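PDB 5HAX: nucleoporin NUP170 from Chaetomium thermophilum, which probably serves as a scaffold nucleoporin of the inner ring of the nuclear pore complex, pairing an N-terminal beta-propeller with a helical C-terminal region. Local coordinates for residues Asp492-Ala495 with Lys496-Asn500; Glu510-Val513 with Arg514-Asn518. All blocks are in the same frame, centred on the assembly; numbering follows the deposited sequence.

Contact 1 (Asp492-Ala495 with Lys496-Asn500); sequences DIFA and KALGN
Leu498 lays one of its methyls over the ring of Phe494, one helical turn earlier. The methyl CD1 sits 3.8 Å from the centroid of the Phe494 ring and only 15° off the ring normal, a CH-pi contact over the face, while the second methyl bears on the rim, with Leu498 CD2 3.4 Å from Phe494 CE1. The phenyl ring comes under the leucine because Phe494 turns CG away from its own backbone N and beside its carbonyl carbon (chi1 -168°), which lets the ring stand out from the helix and lean slightly toward the next turn. The backbone is bonded in the usual way: Leu498 N donates to Phe494 O at 3.0 Å, and Ala497 N to Ile493 O at 2.8 Å. Besides Leu498, Thr525, Ala529 and Val532 of helix 522-533 pack on Phe494, and Phe516 of helix 506-520 meets it edge-to-face. Cutting Phe494 back to an alanine here would probably leave Leu498 CD1 without the face it rests on and open a gap toward helix 522-533. This is an i to i+4 aromatic-aliphatic pair on the buried side of an alpha-helix, the first of the helices that follow strand 481-487 of the probable beta-propeller.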
loop_
_atom_site.group_PDB
_atom_site.type_symbol
_atom_site.label_atom_id
_atom_site.label_comp_id
_atom_site.label_asym_id
_atom_site.label_seq_id
_atom_site.Cartn_x
_atom_site.Cartn_y
_atom_site.Cartn_z
ATOM N N ASP A 492 9.440 3.384 -14.160
ATOM C CA ASP A 492 9.187 4.812 -14.328
ATOM C C ASP A 492 10.488 5.603 -14.315
ATOM O O ASP A 492 10.686 6.501 -15.141
ATOM C CB ASP A 492 8.249 5.316 -13.231
ATOM C CG ASP A 492 6.930 4.572 -13.199
ATOM O OD1 ASP A 492 6.301 4.420 -14.267
ATOM O OD2 ASP A 492 6.528 4.136 -12.099
ATOM N N ILE A 493 11.385 5.284 -13.378
ATOM C CA ILE A 493 12.677 5.961 -13.310
ATOM C C ILE A 493 13.511 5.630 -14.541
ATOM O O ILE A 493 14.120 6.511 -15.160
ATOM C CB ILE A 493 13.414 5.568 -12.016
ATOM C CG1 ILE A 493 12.626 6.036 -10.789
ATOM C CG2 ILE A 493 14.832 6.142 -12.004
ATOM C CD1 ILE A 493 13.115 5.434 -9.487
ATOM N N PHE A 494 13.561 4.348 -14.905
ATOM C CA PHE A 494 14.363 3.930 -16.048
ATOM C C PHE A 494 13.886 4.602 -17.330
ATOM O O PHE A 494 14.699 5.098 -18.120
ATOM C CB PHE A 494 14.318 2.410 -16.183
ATOM C CG PHE A 494 15.335 1.857 -17.137
ATOM C CD1 PHE A 494 14.965 1.454 -18.409
ATOM C CD2 PHE A 494 16.661 1.744 -16.762
ATOM C CE1 PHE A 494 15.901 0.947 -19.288
ATOM C CE2 PHE A 494 17.601 1.235 -17.635
ATOM C CZ PHE A 494 17.221 0.837 -18.900
ATOM N N ALA A 495 12.569 4.642 -17.546
ATOM C CA ALA A 495 12.032 5.286 -18.740
ATOM C C ALA A 495 12.343 6.778 -18.750
ATOM O O ALA A 495 12.737 7.331 -19.785
ATOM C CB ALA A 495 10.523 5.056 -18.819
ATOM N N LYS A 496 12.168 7.447 -17.610
ATOM C CA LYS A 496 12.453 8.876 -17.532
ATOM C C LYS A 496 13.928 9.153 -17.791
ATOM O O LYS A 496 14.273 10.068 -18.548
ATOM C CB LYS A 496 12.033 9.410 -16.163
ATOM C CG LYS A 496 12.149 10.920 -15.990
ATOM C CD LYS A 496 10.880 11.644 -16.418
ATOM C CE LYS A 496 10.822 13.042 -15.819
ATOM N NZ LYS A 496 9.549 13.743 -16.142
ATOM N N ALA A 497 14.814 8.367 -17.175
ATOM C CA ALA A 497 16.249 8.552 -17.376
ATOM C C ALA A 497 16.627 8.366 -18.840
ATOM O O ALA A 497 17.377 9.169 -19.407
ATOM C CB ALA A 497 17.028 7.579 -16.491
ATOM N N LEU A 498 16.112 7.308 -19.472
ATOM C CA LEU A 498 16.375 7.094 -20.891
ATOM C C LEU A 498 15.826 8.234 -21.737
ATOM O O LEU A 498 16.431 8.602 -22.751
ATOM C CB LEU A 498 15.774 5.764 -21.344
ATOM C CG LEU A 498 16.720 4.562 -21.385
ATOM C CD1 LEU A 498 17.462 4.379 -20.067
ATOM C CD2 LEU A 498 15.943 3.308 -21.746
ATOM N N GLY A 499 14.685 8.804 -21.340
ATOM C CA GLY A 499 14.140 9.939 -22.066
ATOM C C GLY A 499 15.089 11.120 -22.117
ATOM O O GLY A 499 15.037 11.922 -23.053
ATOM N N ASN A 500 15.969 11.243 -21.120
ATOM C CA ASN A 500 16.987 12.285 -21.127
ATOM C C ASN A 500 18.204 11.905 -21.960
ATOM O O ASN A 500 19.004 12.785 -22.295
ATOM C CB ASN A 500 17.431 12.601 -19.698
ATOM C CG ASN A 500 16.279 13.033 -18.811
ATOM O OD1 ASN A 500 15.276 13.563 -19.289
ATOM N ND2 ASN A 500 16.420 12.809 -17.509
#

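Contact 2 (Glu510-Val513 with Arg514-Asn518); sequences EREV and RKFIN
Lys515 reaches back along the helix to Glu512, three residues earlier, and its aliphatic chain meets something at each step. Lys515 CB lies 3.4 Å from Glu512 O; its CG, set anti to the carbonyl carbon and beside the backbone N (chi1 -55°), passes 3.5 Å from Arg511 O. From there the chain runs extended. CD and CE pass obliquely across the Glu512 carboxylate, Lys515 CE 3.4 Å from Glu512 OE1, and NZ closes a salt bridge to that same oxygen at 3.0 Å, approaching from above the carboxylate plane, 38° out of it. A water bridges NZ and Glu512 OE2 through two weak hydrogen bonds, and OE2 also takes a weak one from Trp47. This is the i to i+3 ion pair of a helix surface, and on another side of helix 506-520 a second salt bridge has i to i+4 spacing: Glu510 and Arg514 run out from the helix together, with Glu510 OE2 3.1 Å from Arg514 NH2 and the carboxylate and guanidinium planes 20° apart. On the apolar side, Val513 CG1 meets Ile517 CD1 at 3.8 Å. Phe516 turns the edge of its ring to a carbonyl, CD2 lying 3.2 Å from Glu512 O, and stacks with Trp47.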
loop_
_atom_site.group_PDB
_atom_site.type_symbol
_atom_site.label_atom_id
_atom_site.label_comp_id
_atom_site.label_asym_id
_atom_site.label_seq_id
_atom_site.Cartn_x
_atom_site.Cartn_y
_atom_site.Cartn_z
ATOM N N GLU A 510 25.238 4.270 -21.764
ATOM C CA GLU A 510 26.029 3.337 -20.969
ATOM C C GLU A 510 26.301 3.891 -19.576
ATOM O O GLU A 510 26.316 3.141 -18.593
ATOM C CB GLU A 510 27.339 3.033 -21.694
ATOM C CG GLU A 510 28.200 1.977 -21.030
ATOM C CD GLU A 510 29.519 1.777 -21.752
ATOM O OE1 GLU A 510 29.518 1.152 -22.834
ATOM O OE2 GLU A 510 30.555 2.250 -21.239
ATOM N N ARG A 511 26.511 5.203 -19.471
ATOM C CA ARG A 511 26.756 5.815 -18.169
ATOM C C ARG A 511 25.507 5.759 -17.299
ATOM O O ARG A 511 25.570 5.369 -16.128
ATOM C CB ARG A 511 27.213 7.262 -18.353
ATOM C CG ARG A 511 27.861 7.865 -17.116
ATOM C CD ARG A 511 27.229 9.197 -16.731
ATOM N NE ARG A 511 27.053 10.083 -17.880
ATOM C CZ ARG A 511 28.046 10.705 -18.508
ATOM N NH1 ARG A 511 29.301 10.540 -18.109
ATOM N NH2 ARG A 511 27.783 11.490 -19.544
ATOM N N GLU A 512 24.361 6.155 -17.857
ATOM C CA GLU A 512 23.112 6.110 -17.105
ATOM C C GLU A 512 22.753 4.678 -16.726
ATOM O O GLU A 512 22.267 4.425 -15.617
ATOM C CB GLU A 512 21.993 6.746 -17.929
ATOM C CG GLU A 512 20.825 7.266 -17.108
ATOM C CD GLU A 512 21.172 8.510 -16.310
ATOM O OE1 GLU A 512 22.268 9.072 -16.521
ATOM O OE2 GLU A 512 20.348 8.930 -15.472
ATOM N N VAL A 513 22.996 3.728 -17.633
ATOM C CA VAL A 513 22.684 2.327 -17.357
ATOM C C VAL A 513 23.543 1.806 -16.210
ATOM O O VAL A 513 23.095 0.981 -15.405
ATOM C CB VAL A 513 22.871 1.483 -18.634
ATOM C CG1 VAL A 513 22.931 -0.010 -18.306
ATOM C CG2 VAL A 513 21.755 1.770 -19.629
ATOM N N ARG A 514 24.794 2.263 -16.126
ATOM C CA ARG A 514 25.679 1.768 -15.077
ATOM C C ARG A 514 25.215 2.222 -13.697
ATOM O O ARG A 514 25.423 1.507 -12.710
ATOM C CB ARG A 514 27.114 2.221 -15.339
ATOM C CG ARG A 514 28.158 1.423 -14.568
ATOM C CD ARG A 514 29.573 1.732 -15.040
ATOM N NE ARG A 514 29.753 1.449 -16.463
ATOM C CZ ARG A 514 30.933 1.377 -17.070
ATOM N NH1 ARG A 514 32.054 1.554 -16.383
ATOM N NH2 ARG A 514 30.994 1.118 -18.370
ATOM N N LYS A 515 24.588 3.398 -13.608
ATOM C CA LYS A 515 23.968 3.813 -12.353
ATOM C C LYS A 515 22.943 2.785 -11.892
ATOM O O LYS A 515 22.906 2.412 -10.714
ATOM C CB LYS A 515 23.297 5.178 -12.516
ATOM C CG LYS A 515 24.191 6.293 -13.031
ATOM C CD LYS A 515 23.386 7.578 -13.186
ATOM C CE LYS A 515 24.219 8.711 -13.759
ATOM N NZ LYS A 515 23.408 9.948 -13.944
ATOM N N PHE A 516 22.099 2.318 -12.815
ATOM C CA PHE A 516 21.062 1.354 -12.460
ATOM C C PHE A 516 21.664 0.014 -12.056
ATOM O O PHE A 516 21.196 -0.620 -11.103
ATOM C CB PHE A 516 20.092 1.174 -13.628
ATOM C CG PHE A 516 19.159 2.333 -13.826
ATOM C CD1 PHE A 516 17.991 2.429 -13.091
ATOM C CD2 PHE A 516 19.445 3.322 -14.751
ATOM C CE1 PHE A 516 17.130 3.493 -13.270
ATOM C CE2 PHE A 516 18.586 4.388 -14.934
ATOM C CZ PHE A 516 17.428 4.473 -14.192
ATOM N N ILE A 517 22.696 -0.439 -12.773
ATOM C CA ILE A 517 23.310 -1.728 -12.464
ATOM C C ILE A 517 23.939 -1.700 -11.078
ATOM O O ILE A 517 23.840 -2.669 -10.315
ATOM C CB ILE A 517 24.341 -2.097 -13.549
ATOM C CG1 ILE A 517 23.630 -2.366 -14.879
ATOM C CG2 ILE A 517 25.157 -3.321 -13.126
ATOM C CD1 ILE A 517 24.566 -2.566 -16.056
ATOM N N ASN A 518 24.595 -0.594 -10.728
ATOM C CA ASN A 518 25.251 -0.497 -9.430
ATOM C C ASN A 518 24.261 -0.503 -8.272
ATOM O O ASN A 518 24.636 -0.893 -7.162
ATOM C CB ASN A 518 26.114 0.764 -9.368
ATOM C CG ASN A 518 27.347 0.675 -10.250
ATOM O OD1 ASN A 518 27.746 -0.411 -10.675
ATOM N ND2 ASN A 518 27.961 1.818 -10.524
HETATM O O HOH W 1 20.535 11.482 -13.364
#

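How the contacts relate
Contact 1 lies on helix 490-501 and contact 2 on helix 506-520, the next helix along the chain, so the first closes before the second opens. Their centres are 12 Å apart and the two touch directly: Phe516 CZ lies 3.6 Å from Phe494 CA, and Phe516 CE1 3.7 Å from Ile493 CG2, while Ala497 CB packs against Glu512 OE2 at 3.7 Å. Phe516 thus makes most of the close approaches between the two contacts, and helix 522-533 packs on both, touching Phe494, Phe516 and Ile517. Coming just after strand 481-487, the pair opens the mainly helical C-terminal part of the chain, and Trp47, in the loop before strand 50-57, packs on both helices, probably joining them to the propeller region.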